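Local coordinates for protein extracellular ligand-binding receptor (Desulfohalobium retbaense DSM 5692, PDB 5ERE) that probably acts as an extracellular receptor, binding ketoleucine in a periplasmic-binding-protein domain and cytosine in a separate Cache-type sensor domain, at residues Q205-Q213 / N225-S233; M429-H440 / S452-F462. All blocks are in the same frame, centred on the assembly; numbering follows the deposited sequence.

Contacts 1 and 2 each sit at a ligand pocket, but in two different modules of the chain. Residues 205-213 and 225-233 pair as parallel neighbours in the mixed sheet of the periplasmic-binding-protein part, where Arg210 and Pro211, just past the first strand, reach 2-oxo-4-methylpentanoic acid. Residues 429-440 and 452-462 belong to an antiparallel hairpin of the sensor part, where a turn and the paired strands both line the cytosine pocket. The centres of contact 1 and contact 2 are about 42 Å apart, and the nearest atoms of contact 1 and contact 2 about 22 Å apart. Neither touches the other, so any communication between the pockets would have to pass through intervening structure.

Contact 1 (Q205-Q213 / N225-S233); sequences QLVGTRPIQ and NGLVYTYPS. With COI (2-oxo-4-methylpentanoic acid), chain B.
Val207 and Gly208 pair with Val228 and Tyr229 in a beta-alpha-beta unit of the periplasmic-binding-protein fold, two parallel strands (12° between axes) joined through short helices. Val228 N donates to Leu206 O (3.1 Å) and Gly208 N to Val228 O (2.9 Å); Thr230 N continues the ladder to Gly208 O. Glycine suits position 208 because a CB would collide with Ile212 CD1.

Side-chain amides extend the polar network. Gln205 NE2 bridges the strand ends, donating to Leu206 O and, from above the carbonyl plane, to Gly226 O (2.8 Å). With CG anti to the backbone N (chi1 -172°) and the chain extended beyond it, the Gln213 amide lies stacked over one face of the Tyr231 ring, planes 25° apart. Its OE1 accepts a hydrogen bond from Tyr229 OH on a lone pair (2.7 Å) and also accepts from Lys311.

Apolar packing fills the space between. Leu206 CB meets Leu227 CD1 at 3.6 Å, the side chains crossing nearly at right angles, while Ile212 sets CG2 over the Tyr229 face, a CH-pi contact 4.0 Å from the ring centroid. Branched aliphatic chains suit this buried layer.

Past the strand, Arg210 lays CG against Pro232 CD and bends at chi3 toward the keto acid: NH1 donates to ligand O3 (3.0 Å) and NH2 to carboxylate O2 (2.8 Å).

Contact 2 (M429-H440 / S452-F462); sequences MVEGFVGIDLEH and SVSVLTQPDFF. With CYT (6-aminopyrimidin-2(1H)-one), chain C; ACY (acetic acid), chain D.
Glu439 and Ser454 face each other as a non-hydrogen-bonded pair of an antiparallel hairpin in the Cache-type sensor domain, the strands running at 156°. The flanking pairs, Leu438 with Val455 and His440 with Val453, each close two backbone bonds.

From Glu439, CB passes Val453 O at 3.7 Å; CG, anti to the carbonyl carbon (chi1 -56°), rests 3.8 Å from Ser454 CB, and CD stays over the same methylene. There the carboxylate divides: OE1 accepts from Ser452 OG (2.6 Å), nearly along its C-O axis, and OE2 points to the pocket, 3.7 Å from cytosine C6. Small serines suit the opposite strand, leaving room for the acid and supplying a hydroxyl. Were an alanine here, Ser452 OG would probably lose its acceptor, and Ser454 CB and the pocket wall their carboxylate.

The turn before the strand grips the base. Glu431 uses both oxygens: OE1 accepts from cytosine N3 (2.7 Å), implying a hydrogen there, probably through protonation or a tautomer, and OE2 accepts from N4 (2.8 Å) and from Asn380; Val430 N donates to the base's O2. Leu456 CD2 packs against the Glu431 carboxylate, and its CD1 meets CG of Met429, a selenomethionine. Farther on, Pro459 CG sits over the centre of the Phe433 ring, and Ile436 O accepts from both N and OG1 of Thr457.

Strand 378-385 flanks 449-457, and strands 422-423 and 427-428 flank 434-443; Leu438, Val455 and His440 pack on helix 324-357, where His440 NE2 hydrogen-bonds Asp344 OD1, while Glu439 touches helix 410-418.

Contact 1 (Q205-Q213 / N225-S233)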
loop_
_atom_site.group_PDB
_atom_site.type_symbol
_atom_site.label_atom_id
_atom_site.label_comp_id
_atom_site.label_asym_id
_atom_site.label_seq_id
_atom_site.Cartn_x
_atom_site.Cartn_y
_atom_site.Cartn_z
ATOM N N GLN A 205 -2.957 4.363 21.961
ATOM C CA GLN A 205 -2.047 4.818 20.894
ATOM C C GLN A 205 -2.826 5.689 19.917
ATOM O O GLN A 205 -3.859 5.257 19.402
ATOM C CB GLN A 205 -1.421 3.630 20.149
ATOM C CG GLN A 205 -0.683 4.001 18.858
ATOM C CD GLN A 205 0.652 4.674 19.112
ATOM O OE1 GLN A 205 1.469 4.165 19.887
ATOM N NE2 GLN A 205 0.888 5.820 18.462
ATOM N N LEU A 206 -2.358 6.916 19.696
ATOM C CA LEU A 206 -2.962 7.799 18.704
ATOM C C LEU A 206 -2.442 7.469 17.298
ATOM O O LEU A 206 -1.265 7.165 17.125
ATOM C CB LEU A 206 -2.680 9.255 19.055
ATOM C CG LEU A 206 -3.171 9.693 20.432
ATOM C CD1 LEU A 206 -2.901 11.169 20.586
ATOM C CD2 LEU A 206 -4.651 9.375 20.629
ATOM N N VAL A 207 -3.339 7.526 16.316
ATOM C CA VAL A 207 -3.052 7.144 14.937
ATOM C C VAL A 207 -3.761 8.136 14.023
ATOM O O VAL A 207 -4.909 8.497 14.264
ATOM C CB VAL A 207 -3.527 5.713 14.623
ATOM C CG1 VAL A 207 -3.211 5.319 13.182
ATOM C CG2 VAL A 207 -2.934 4.702 15.622
ATOM N N GLY A 208 -3.084 8.587 12.970
ATOM C CA GLY A 208 -3.705 9.529 12.060
ATOM C C GLY A 208 -3.299 9.258 10.635
ATOM O O GLY A 208 -2.673 8.238 10.350
ATOM N N THR A 209 -3.685 10.176 9.753
ATOM C CA THR A 209 -3.534 10.011 8.301
ATOM C C THR A 209 -2.918 11.295 7.724
ATOM O O THR A 209 -2.578 12.232 8.467
ATOM C CB THR A 209 -4.907 9.682 7.624
ATOM O OG1 THR A 209 -5.799 10.791 7.734
ATOM C CG2 THR A 209 -5.566 8.430 8.261
ATOM N N ARG A 210 -2.821 11.359 6.398
ATOM C CA ARG A 210 -2.046 12.400 5.700
ATOM C C ARG A 210 -2.228 13.844 6.218
ATOM O O ARG A 210 -1.258 14.521 6.483
ATOM C CB ARG A 210 -2.375 12.316 4.180
ATOM C CG ARG A 210 -1.927 13.523 3.334
ATOM C CD ARG A 210 -2.525 13.405 1.869
ATOM N NE ARG A 210 -3.938 13.053 1.972
ATOM C CZ ARG A 210 -4.934 13.916 2.097
ATOM N NH1 ARG A 210 -4.708 15.208 2.082
ATOM N NH2 ARG A 210 -6.182 13.475 2.255
ATOM N N PRO A 211 -3.471 14.322 6.372
ATOM C CA PRO A 211 -3.764 15.689 6.828
ATOM C C PRO A 211 -3.217 16.079 8.202
ATOM O O PRO A 211 -3.131 17.273 8.501
ATOM C CB PRO A 211 -5.297 15.706 6.881
ATOM C CG PRO A 211 -5.699 14.653 5.930
ATOM C CD PRO A 211 -4.717 13.573 6.149
ATOM N N ILE A 212 -2.856 15.106 9.028
ATOM C CA ILE A 212 -2.535 15.403 10.431
ATOM C C ILE A 212 -1.138 16.035 10.623
ATOM O O ILE A 212 -0.834 16.581 11.684
ATOM C CB ILE A 212 -2.678 14.113 11.280
ATOM C CG1 ILE A 212 -2.986 14.439 12.753
ATOM C CG2 ILE A 212 -1.444 13.265 11.190
ATOM C CD1 ILE A 212 -3.499 13.229 13.517
ATOM N N GLN A 213 -0.302 16.033 9.588
ATOM C CA GLN A 213 1.068 16.558 9.753
ATOM C C GLN A 213 1.087 18.084 9.640
ATOM O O GLN A 213 1.505 18.636 8.633
ATOM C CB GLN A 213 2.049 15.959 8.726
ATOM C CG GLN A 213 3.510 16.365 9.027
ATOM C CD GLN A 213 4.520 15.801 8.045
ATOM O OE1 GLN A 213 4.849 14.616 8.091
ATOM N NE2 GLN A 213 5.009 16.645 7.136
ATOM N N ASN A 225 2.946 13.239 21.234
ATOM C CA ASN A 225 4.198 12.492 21.063
ATOM C C ASN A 225 3.946 10.983 20.947
ATOM O O ASN A 225 3.231 10.412 21.765
ATOM C CB ASN A 225 5.151 12.800 22.229
ATOM C CG ASN A 225 6.477 12.059 22.139
ATOM O OD1 ASN A 225 7.362 12.430 21.368
ATOM N ND2 ASN A 225 6.637 11.038 22.971
ATOM N N GLY A 226 4.507 10.363 19.906
ATOM C CA GLY A 226 4.355 8.932 19.654
ATOM C C GLY A 226 3.263 8.570 18.651
ATOM O O GLY A 226 3.168 7.433 18.214
ATOM N N LEU A 227 2.420 9.541 18.325
ATOM C CA LEU A 227 1.340 9.360 17.368
ATOM C C LEU A 227 1.881 8.863 16.023
ATOM O O LEU A 227 2.823 9.431 15.513
ATOM C CB LEU A 227 0.594 10.679 17.175
ATOM C CG LEU A 227 -0.655 10.628 16.292
ATOM C CD1 LEU A 227 -1.555 11.760 16.699
ATOM C CD2 LEU A 227 -0.357 10.722 14.798
ATOM N N VAL A 228 1.300 7.798 15.479
ATOM C CA VAL A 228 1.779 7.208 14.221
ATOM C C VAL A 228 0.795 7.567 13.120
ATOM O O VAL A 228 -0.391 7.531 13.344
ATOM C CB VAL A 228 1.935 5.670 14.347
ATOM C CG1 VAL A 228 2.340 5.018 13.014
ATOM C CG2 VAL A 228 2.976 5.329 15.420
ATOM N N TYR A 229 1.265 7.938 11.935
ATOM C CA TYR A 229 0.324 8.226 10.846
ATOM C C TYR A 229 0.892 7.884 9.472
ATOM O O TYR A 229 2.109 7.778 9.289
ATOM C CB TYR A 229 -0.096 9.700 10.878
ATOM C CG TYR A 229 1.061 10.637 10.733
ATOM C CD1 TYR A 229 1.891 10.897 11.809
ATOM C CD2 TYR A 229 1.350 11.269 9.499
ATOM C CE1 TYR A 229 2.970 11.741 11.693
ATOM C CE2 TYR A 229 2.410 12.112 9.382
ATOM C CZ TYR A 229 3.229 12.352 10.480
ATOM O OH TYR A 229 4.304 13.195 10.372
ATOM N N THR A 230 -0.007 7.671 8.516
ATOM C CA THR A 230 0.405 7.457 7.138
ATOM C C THR A 230 0.584 8.792 6.442
ATOM O O THR A 230 -0.124 9.758 6.730
ATOM C CB THR A 230 -0.582 6.599 6.382
ATOM O OG1 THR A 230 -1.921 6.985 6.683
ATOM C CG2 THR A 230 -0.382 5.157 6.735
ATOM N N TYR A 231 1.565 8.854 5.537
ATOM C CA TYR A 231 1.936 10.113 4.921
ATOM C C TYR A 231 2.705 9.872 3.585
ATOM O O TYR A 231 3.484 8.925 3.488
ATOM C CB TYR A 231 2.792 10.925 5.880
ATOM C CG TYR A 231 2.899 12.363 5.500
ATOM C CD1 TYR A 231 1.871 13.236 5.773
ATOM C CD2 TYR A 231 4.036 12.845 4.865
ATOM C CE1 TYR A 231 1.953 14.553 5.405
ATOM C CE2 TYR A 231 4.139 14.162 4.496
ATOM C CZ TYR A 231 3.105 15.009 4.760
ATOM O OH TYR A 231 3.216 16.310 4.390
ATOM N N PRO A 232 2.469 10.714 2.569
ATOM C CA PRO A 232 3.294 10.623 1.324
ATOM C C PRO A 232 4.781 10.673 1.567
ATOM O O PRO A 232 5.234 11.452 2.389
ATOM C CB PRO A 232 2.859 11.835 0.513
ATOM C CG PRO A 232 1.502 12.195 1.054
ATOM C CD PRO A 232 1.527 11.839 2.518
ATOM N N SER A 233 5.552 9.853 0.868
ATOM C CA SER A 233 6.966 9.731 1.221
ATOM C C SER A 233 7.945 10.678 0.509
ATOM O O SER A 233 9.123 10.361 0.448
ATOM C CB SER A 233 7.452 8.308 0.962
ATOM O OG SER A 233 7.640 8.102 -0.403
HETATM C C1 COI B . -9.234 15.649 2.087
HETATM O O1 COI B . -10.460 15.860 1.894
HETATM O O2 COI B . -8.652 14.628 1.644
HETATM C C2 COI B . -8.447 16.686 2.815
HETATM O O3 COI B . -7.268 16.505 3.052
HETATM C C3 COI B . -9.200 17.942 3.181
HETATM C C4 COI B . -8.362 18.808 4.053
HETATM C C5 COI B . -8.864 20.227 3.892
HETATM C C6 COI B . -8.545 18.255 5.459
HETATM O O HOH W 1 1.193 18.661 5.958
#

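Contact 2 (M429-H440 / S452-F462)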
loop_
_atom_site.group_PDB
_atom_site.type_symbol
_atom_site.label_atom_id
_atom_site.label_comp_id
_atom_site.label_asym_id
_atom_site.label_seq_id
_atom_site.Cartn_x
_atom_site.Cartn_y
_atom_site.Cartn_z
HETATM N N MSE A 429 11.227 -27.419 -13.546
HETATM C CA MSE A 429 10.304 -28.533 -13.412
HETATM C C MSE A 429 9.894 -29.043 -14.818
HETATM O O MSE A 429 9.974 -28.281 -15.778
HETATM C CB MSE A 429 9.089 -28.078 -12.613
HETATM C CG MSE A 429 9.422 -27.529 -11.234
HETATM SE SE MSE A 429 10.037 -28.965 -10.046
HETATM C CE MSE A 429 10.570 -27.862 -8.496
ATOM N N VAL A 430 9.442 -30.299 -14.934
ATOM C CA VAL A 430 8.999 -30.834 -16.245
ATOM C C VAL A 430 7.848 -30.031 -16.817
ATOM O O VAL A 430 7.615 -30.042 -18.035
ATOM C CB VAL A 430 8.559 -32.326 -16.183
ATOM C CG1 VAL A 430 9.733 -33.227 -15.893
ATOM C CG2 VAL A 430 7.442 -32.549 -15.174
ATOM N N GLU A 431 7.123 -29.344 -15.929
ATOM C CA GLU A 431 5.995 -28.512 -16.322
ATOM C C GLU A 431 6.394 -27.276 -17.133
ATOM O O GLU A 431 5.526 -26.629 -17.712
ATOM C CB GLU A 431 5.211 -28.081 -15.077
ATOM C CG GLU A 431 4.403 -29.197 -14.453
ATOM C CD GLU A 431 5.162 -30.143 -13.550
ATOM O OE1 GLU A 431 6.406 -30.001 -13.323
ATOM O OE2 GLU A 431 4.486 -31.064 -13.053
ATOM N N GLY A 432 7.694 -26.955 -17.155
ATOM C CA GLY A 432 8.234 -25.897 -17.997
ATOM C C GLY A 432 8.636 -24.584 -17.340
ATOM O O GLY A 432 8.754 -23.571 -18.025
ATOM N N PHE A 433 8.832 -24.573 -16.024
ATOM C CA PHE A 433 9.247 -23.341 -15.359
ATOM C C PHE A 433 10.088 -23.642 -14.117
ATOM O O PHE A 433 10.119 -24.778 -13.626
ATOM C CB PHE A 433 8.017 -22.479 -15.019
ATOM C CG PHE A 433 7.065 -23.109 -14.005
ATOM C CD1 PHE A 433 7.288 -22.952 -12.625
ATOM C CD2 PHE A 433 5.981 -23.864 -14.417
ATOM C CE1 PHE A 433 6.426 -23.520 -11.682
ATOM C CE2 PHE A 433 5.107 -24.445 -13.470
ATOM C CZ PHE A 433 5.339 -24.273 -12.108
ATOM N N VAL A 434 10.792 -22.626 -13.640
ATOM C CA VAL A 434 11.593 -22.741 -12.418
ATOM C C VAL A 434 10.631 -22.621 -11.232
ATOM O O VAL A 434 10.007 -21.571 -11.034
ATOM C CB VAL A 434 12.662 -21.665 -12.353
ATOM C CG1 VAL A 434 13.501 -21.769 -11.117
ATOM C CG2 VAL A 434 13.564 -21.772 -13.579
ATOM N N GLY A 435 10.488 -23.696 -10.474
ATOM C CA GLY A 435 9.553 -23.683 -9.366
ATOM C C GLY A 435 10.102 -24.361 -8.128
ATOM O O GLY A 435 11.267 -24.748 -8.068
ATOM N N ILE A 436 9.217 -24.522 -7.152
ATOM C CA ILE A 436 9.535 -25.112 -5.839
ATOM C C ILE A 436 8.492 -26.190 -5.491
ATOM O O ILE A 436 7.293 -25.934 -5.594
ATOM C CB ILE A 436 9.569 -24.038 -4.722
ATOM C CG1 ILE A 436 10.738 -23.079 -4.955
ATOM C CG2 ILE A 436 9.708 -24.695 -3.330
ATOM C CD1 ILE A 436 10.639 -21.800 -4.148
ATOM N N ASP A 437 9.011 -27.388 -5.191
ATOM C CA ASP A 437 8.293 -28.636 -4.928
ATOM C C ASP A 437 8.338 -29.008 -3.439
ATOM O O ASP A 437 9.420 -29.051 -2.848
ATOM C CB ASP A 437 8.941 -29.759 -5.772
ATOM C CG ASP A 437 8.216 -31.112 -5.646
ATOM O OD1 ASP A 437 7.022 -31.140 -5.317
ATOM O OD2 ASP A 437 8.853 -32.157 -5.895
ATOM N N LEU A 438 7.183 -29.257 -2.823
ATOM C CA LEU A 438 7.133 -29.798 -1.463
ATOM C C LEU A 438 6.653 -31.233 -1.531
ATOM O O LEU A 438 5.553 -31.493 -2.051
ATOM C CB LEU A 438 6.211 -28.949 -0.574
ATOM C CG LEU A 438 5.892 -29.436 0.846
ATOM C CD1 LEU A 438 7.108 -29.687 1.666
ATOM C CD2 LEU A 438 5.032 -28.391 1.523
ATOM N N GLU A 439 7.472 -32.165 -1.042
ATOM C CA GLU A 439 7.124 -33.597 -1.097
ATOM C C GLU A 439 7.145 -34.296 0.245
ATOM O O GLU A 439 8.009 -34.043 1.085
ATOM C CB GLU A 439 8.064 -34.356 -2.023
ATOM C CG GLU A 439 8.142 -33.809 -3.452
ATOM C CD GLU A 439 7.945 -34.868 -4.557
ATOM O OE1 GLU A 439 7.571 -36.030 -4.263
ATOM O OE2 GLU A 439 8.145 -34.520 -5.749
ATOM N N HIS A 440 6.180 -35.181 0.445
ATOM C CA HIS A 440 6.207 -36.085 1.589
ATOM C C HIS A 440 6.290 -37.518 1.091
ATOM O O HIS A 440 5.655 -37.873 0.089
ATOM C CB HIS A 440 4.979 -35.906 2.483
ATOM C CG HIS A 440 5.043 -34.700 3.364
ATOM N ND1 HIS A 440 5.041 -34.788 4.739
ATOM C CD2 HIS A 440 5.129 -33.383 3.072
ATOM C CE1 HIS A 440 5.096 -33.570 5.254
ATOM N NE2 HIS A 440 5.155 -32.703 4.263
ATOM N N SER A 452 6.190 -40.949 -3.202
ATOM C CA SER A 452 5.990 -39.642 -2.594
ATOM C C SER A 452 4.844 -38.894 -3.231
ATOM O O SER A 452 4.453 -39.180 -4.359
ATOM C CB SER A 452 7.272 -38.801 -2.698
ATOM O OG SER A 452 7.650 -38.634 -4.066
ATOM N N VAL A 453 4.341 -37.912 -2.489
ATOM C CA VAL A 453 3.298 -37.037 -2.960
ATOM C C VAL A 453 3.792 -35.607 -2.868
ATOM O O VAL A 453 4.476 -35.220 -1.900
ATOM C CB VAL A 453 1.972 -37.272 -2.162
ATOM C CG1 VAL A 453 2.161 -37.022 -0.672
ATOM C CG2 VAL A 453 0.840 -36.416 -2.703
ATOM N N SER A 454 3.467 -34.839 -3.911
ATOM C CA SER A 454 4.023 -33.494 -4.177
ATOM C C SER A 454 3.000 -32.363 -4.390
ATOM O O SER A 454 1.924 -32.580 -4.961
ATOM C CB SER A 454 4.904 -33.575 -5.417
ATOM O OG SER A 454 5.105 -32.309 -6.036
ATOM N N VAL A 455 3.318 -31.170 -3.887
ATOM C CA VAL A 455 2.696 -29.926 -4.358
ATOM C C VAL A 455 3.800 -29.122 -5.003
ATOM O O VAL A 455 4.791 -28.843 -4.357
ATOM C CB VAL A 455 2.042 -29.075 -3.242
ATOM C CG1 VAL A 455 1.582 -27.718 -3.777
ATOM C CG2 VAL A 455 0.824 -29.804 -2.658
ATOM N N LEU A 456 3.605 -28.788 -6.277
ATOM C CA LEU A 456 4.459 -27.864 -6.993
ATOM C C LEU A 456 3.812 -26.470 -6.976
ATOM O O LEU A 456 2.652 -26.298 -7.356
ATOM C CB LEU A 456 4.680 -28.375 -8.433
ATOM C CG LEU A 456 5.255 -27.379 -9.430
ATOM C CD1 LEU A 456 6.651 -26.964 -9.042
ATOM C CD2 LEU A 456 5.249 -27.976 -10.864
ATOM N N THR A 457 4.549 -25.461 -6.528
ATOM C CA THR A 457 3.978 -24.109 -6.421
ATOM C C THR A 457 3.938 -23.408 -7.805
ATOM O O THR A 457 4.637 -23.796 -8.713
ATOM C CB THR A 457 4.761 -23.233 -5.421
ATOM O OG1 THR A 457 6.127 -23.195 -5.819
ATOM C CG2 THR A 457 4.678 -23.790 -4.008
ATOM N N GLN A 458 3.091 -22.392 -7.924
ATOM C CA GLN A 458 2.951 -21.547 -9.110
ATOM C C GLN A 458 4.267 -20.873 -9.480
ATOM O O GLN A 458 5.064 -20.661 -8.591
ATOM C CB GLN A 458 1.924 -20.456 -8.839
ATOM C CG GLN A 458 0.466 -20.925 -8.711
ATOM C CD GLN A 458 -0.244 -21.027 -10.059
ATOM O OE1 GLN A 458 0.059 -20.274 -10.988
ATOM N NE2 GLN A 458 -1.206 -21.952 -10.167
ATOM N N PRO A 459 4.467 -20.530 -10.770
ATOM C CA PRO A 459 5.666 -19.806 -11.216
ATOM C C PRO A 459 5.830 -18.473 -10.508
ATOM O O PRO A 459 6.956 -18.079 -10.283
ATOM C CB PRO A 459 5.434 -19.570 -12.720
ATOM C CG PRO A 459 4.335 -20.416 -13.131
ATOM C CD PRO A 459 3.542 -20.810 -11.894
ATOM N N ASP A 460 4.741 -17.791 -10.166
ATOM C CA ASP A 460 4.834 -16.480 -9.527
ATOM C C ASP A 460 4.500 -16.553 -8.032
ATOM O O ASP A 460 3.926 -15.621 -7.478
ATOM C CB ASP A 460 3.901 -15.481 -10.195
ATOM C CG ASP A 460 2.448 -15.845 -10.014
ATOM O OD1 ASP A 460 2.195 -17.048 -9.753
ATOM O OD2 ASP A 460 1.583 -14.933 -10.083
ATOM N N PHE A 461 4.858 -17.671 -7.405
ATOM C CA PHE A 461 4.541 -17.934 -5.999
ATOM C C PHE A 461 5.002 -16.775 -5.090
ATOM O O PHE A 461 4.215 -16.131 -4.394
ATOM C CB PHE A 461 5.199 -19.269 -5.570
ATOM C CG PHE A 461 5.118 -19.540 -4.082
ATOM C CD1 PHE A 461 3.912 -19.973 -3.497
ATOM C CD2 PHE A 461 6.214 -19.368 -3.282
ATOM C CE1 PHE A 461 3.831 -20.205 -2.145
ATOM C CE2 PHE A 461 6.132 -19.603 -1.908
ATOM C CZ PHE A 461 4.956 -20.020 -1.348
ATOM N N PHE A 462 6.292 -16.495 -5.078
ATOM C CA PHE A 462 6.764 -15.468 -4.183
ATOM C C PHE A 462 6.245 -14.092 -4.537
ATOM O O PHE A 462 5.783 -13.368 -3.670
ATOM C CB PHE A 462 8.290 -15.459 -4.158
ATOM C CG PHE A 462 8.891 -16.585 -3.379
ATOM C CD1 PHE A 462 8.716 -16.667 -2.009
ATOM C CD2 PHE A 462 9.651 -17.556 -4.013
ATOM C CE1 PHE A 462 9.273 -17.705 -1.283
ATOM C CE2 PHE A 462 10.206 -18.601 -3.303
ATOM C CZ PHE A 462 10.019 -18.671 -1.929
HETATM N N3 CYT C . 7.208 -31.607 -11.301
HETATM C C4 CYT C . 6.424 -31.918 -10.270
HETATM N N1 CYT C . 9.110 -32.322 -10.058
HETATM C C2 CYT C . 8.558 -31.794 -11.233
HETATM O O2 CYT C . 9.315 -31.474 -12.177
HETATM N N4 CYT C . 5.083 -31.717 -10.412
HETATM C C5 CYT C . 6.968 -32.462 -9.055
HETATM C C6 CYT C . 8.297 -32.645 -8.990
HETATM C C ACY D . 8.317 -16.351 -7.943
HETATM O O ACY D . 7.603 -15.304 -7.899
HETATM O OXT ACY D . 8.196 -17.323 -7.163
HETATM C CH3 ACY D . 9.403 -16.467 -8.998
HETATM O O HOH W 2 9.076 -19.242 -11.950
#